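Local coordinates for protein 5'-tyrosyl-DNA phosphodiesterase (Caenorhabditis elegans, PDB 4FVA) that belongs to the endonuclease/exonuclease/phosphatase family of the DNase I-like clan and carries a bound magnesium ion in this structure, at residues C77-I83 with M104-Q109. Numbering follows the deposited sequence.
Sequences CQYYTAI and MYRTLQ
Met-104 meets Tyr-79 through its CB, 3.6 Å from the phenol OH of Tyr-79. A water 2.8 Å from Met-104 O lies over one face of the Tyr-79 ring, displaced toward the rim. Tyr-105 comes next. Cys-77 SG sits 4.1 Å from the centroid of the Tyr-105 ring, an oblique sulfur-aromatic contact. Gln-78 OE1 approaches the edge of the same ring, with amide and ring planes 74° apart. Arg-106 grips Tyr-79 side-on: NH2 (2.8 Å) and NE (3.1 Å) both donate to its OH, which lies in the guanidinium plane. A bend at chi2 (-55°) brings the guanidinium edge to this OH. Arg-106 NH2 also bonds Ser-129 OG and NH1 the backbone O of His-126, while Tyr-79 touches the magnesium ligand Glu-52. Thr-107 reaches Thr-81 through a water, which donates to Thr-107 O and Thr-81 OG1 and accepts from Thr-107 OG1. Gln-109 stretches across, CG anti to the backbone N (chi1 -179°). Gln-109 OE1 accepts from Thr-81 OG1 at 2.8 Å, the donor above the carbonyl plane. Gln-109 OE1 also touches Ile-83 CG1 at 3.4 Å. Its NE2 is held by Tyr-71 O and His-94 NE2. The contact joins the two facing sheets of the sandwich, with strand 47-53 beside 80-86 and strand 118-126 beside 107-115.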
loop_
_atom_site.group_PDB
_atom_site.type_symbol
_atom_site.label_atom_id
_atom_site.label_comp_id
_atom_site.label_asym_id
_atom_site.label_seq_id
_atom_site.Cartn_x
_atom_site.Cartn_y
_atom_site.Cartn_z
ATOM N N CYS A 77 2.362 6.179 17.652
ATOM C CA CYS A 77 1.102 6.883 17.404
ATOM C C CYS A 77 -0.044 5.869 17.454
ATOM O O CYS A 77 0.205 4.657 17.457
ATOM C CB CYS A 77 1.169 7.586 16.044
ATOM S SG CYS A 77 -0.316 8.486 15.482
ATOM N N GLN A 78 -1.291 6.332 17.496
ATOM C CA GLN A 78 -2.434 5.391 17.563
ATOM C C GLN A 78 -2.377 4.332 16.445
ATOM O O GLN A 78 -2.616 3.140 16.678
ATOM C CB GLN A 78 -3.759 6.148 17.504
ATOM C CG GLN A 78 -4.997 5.264 17.712
ATOM C CD GLN A 78 -6.283 5.966 17.315
ATOM O OE1 GLN A 78 -6.276 7.159 17.009
ATOM N NE2 GLN A 78 -7.389 5.222 17.281
ATOM N N TYR A 79 -2.118 4.782 15.219
ATOM C CA TYR A 79 -1.871 3.873 14.095
ATOM C C TYR A 79 -0.991 4.567 13.057
ATOM O O TYR A 79 -0.853 5.791 13.073
ATOM C CB TYR A 79 -3.186 3.353 13.498
ATOM C CG TYR A 79 -4.101 4.433 12.976
ATOM C CD1 TYR A 79 -4.776 5.277 13.846
ATOM C CD2 TYR A 79 -4.310 4.586 11.611
ATOM C CE1 TYR A 79 -5.631 6.265 13.366
ATOM C CE2 TYR A 79 -5.150 5.568 11.120
ATOM C CZ TYR A 79 -5.813 6.404 12.005
ATOM O OH TYR A 79 -6.666 7.376 11.512
ATOM N N TYR A 80 -0.356 3.795 12.182
ATOM C CA TYR A 80 0.666 4.365 11.310
ATOM C C TYR A 80 0.907 3.428 10.124
ATOM O O TYR A 80 0.194 2.426 9.963
ATOM C CB TYR A 80 1.958 4.618 12.110
ATOM C CG TYR A 80 2.346 3.462 13.029
ATOM C CD1 TYR A 80 3.155 2.423 12.576
ATOM C CD2 TYR A 80 1.890 3.411 14.344
ATOM C CE1 TYR A 80 3.492 1.349 13.411
ATOM C CE2 TYR A 80 2.232 2.356 15.186
ATOM C CZ TYR A 80 3.024 1.329 14.715
ATOM O OH TYR A 80 3.357 0.278 15.556
ATOM N N THR A 81 1.852 3.776 9.259
ATOM C CA THR A 81 2.115 2.935 8.101
ATOM C C THR A 81 3.505 2.311 8.183
ATOM O O THR A 81 4.308 2.675 9.045
ATOM C CB THR A 81 1.964 3.712 6.783
ATOM O OG1 THR A 81 2.930 4.765 6.738
ATOM C CG2 THR A 81 0.561 4.311 6.687
ATOM N N ALA A 82 3.792 1.373 7.291
ATOM C CA ALA A 82 5.120 0.780 7.251
ATOM C C ALA A 82 5.509 0.493 5.806
ATOM O O ALA A 82 4.649 0.209 4.963
ATOM C CB ALA A 82 5.173 -0.498 8.092
ATOM N N ILE A 83 6.810 0.554 5.535
ATOM C CA ILE A 83 7.340 0.096 4.260
ATOM C C ILE A 83 8.399 -0.945 4.585
ATOM O O ILE A 83 9.319 -0.673 5.371
ATOM C CB ILE A 83 7.960 1.262 3.447
ATOM C CG1 ILE A 83 6.906 2.356 3.191
ATOM C CG2 ILE A 83 8.563 0.752 2.110
ATOM C CD1 ILE A 83 7.440 3.555 2.429
ATOM N N MET A 104 -6.292 12.981 11.160
ATOM C CA MET A 104 -6.127 11.551 11.421
ATOM C C MET A 104 -4.656 11.073 11.395
ATOM O O MET A 104 -4.370 9.889 11.151
ATOM C CB MET A 104 -6.990 10.759 10.429
ATOM C CG MET A 104 -8.475 11.084 10.517
ATOM S SD MET A 104 -9.462 10.193 9.289
ATOM C CE MET A 104 -11.000 11.121 9.359
ATOM N N TYR A 105 -3.741 12.005 11.662
ATOM C CA TYR A 105 -2.295 11.751 11.727
ATOM C C TYR A 105 -1.764 11.131 10.437
ATOM O O TYR A 105 -0.800 10.353 10.476
ATOM C CB TYR A 105 -1.917 10.815 12.886
ATOM C CG TYR A 105 -2.686 11.031 14.164
ATOM C CD1 TYR A 105 -2.576 12.214 14.889
ATOM C CD2 TYR A 105 -3.508 10.026 14.666
ATOM C CE1 TYR A 105 -3.287 12.397 16.069
ATOM C CE2 TYR A 105 -4.224 10.196 15.838
ATOM C CZ TYR A 105 -4.108 11.379 16.538
ATOM O OH TYR A 105 -4.821 11.539 17.709
ATOM N N ARG A 106 -2.393 11.447 9.307
ATOM C CA ARG A 106 -2.020 10.812 8.049
ATOM C C ARG A 106 -0.781 11.459 7.458
ATOM O O ARG A 106 -0.555 12.672 7.617
ATOM C CB ARG A 106 -3.194 10.827 7.064
ATOM C CG ARG A 106 -4.467 10.183 7.624
ATOM C CD ARG A 106 -4.236 8.738 8.115
ATOM N NE ARG A 106 -5.421 8.220 8.810
ATOM C CZ ARG A 106 -6.494 7.747 8.186
ATOM N NH1 ARG A 106 -6.513 7.717 6.858
ATOM N NH2 ARG A 106 -7.544 7.302 8.879
ATOM N N THR A 107 0.005 10.647 6.746
ATOM C CA THR A 107 1.329 11.039 6.311
ATOM C C THR A 107 1.611 10.509 4.915
ATOM O O THR A 107 0.979 9.550 4.450
ATOM C CB THR A 107 2.406 10.437 7.250
ATOM O OG1 THR A 107 2.243 9.005 7.285
ATOM C CG2 THR A 107 2.268 10.989 8.684
ATOM N N LEU A 108 2.591 11.111 4.259
ATOM C CA LEU A 108 3.149 10.515 3.049
ATOM C C LEU A 108 4.506 10.004 3.467
ATOM O O LEU A 108 5.404 10.788 3.794
ATOM C CB LEU A 108 3.273 11.551 1.935
ATOM C CG LEU A 108 3.854 11.074 0.605
ATOM C CD1 LEU A 108 3.051 9.897 0.097
ATOM C CD2 LEU A 108 3.804 12.219 -0.407
ATOM N N GLN A 109 4.641 8.682 3.482
ATOM C CA GLN A 109 5.880 8.031 3.908
ATOM C C GLN A 109 6.716 7.732 2.675
ATOM O O GLN A 109 6.270 7.006 1.782
ATOM C CB GLN A 109 5.576 6.735 4.671
ATOM C CG GLN A 109 6.825 5.985 5.170
ATOM C CD GLN A 109 6.482 4.688 5.863
ATOM O OE1 GLN A 109 5.410 4.119 5.624
ATOM N NE2 GLN A 109 7.388 4.199 6.719
HETATM O O HOH W 1 -2.550 7.764 11.062
HETATM O O HOH W 2 0.495 8.290 11.832
HETATM O O HOH W 3 1.958 6.961 5.443
#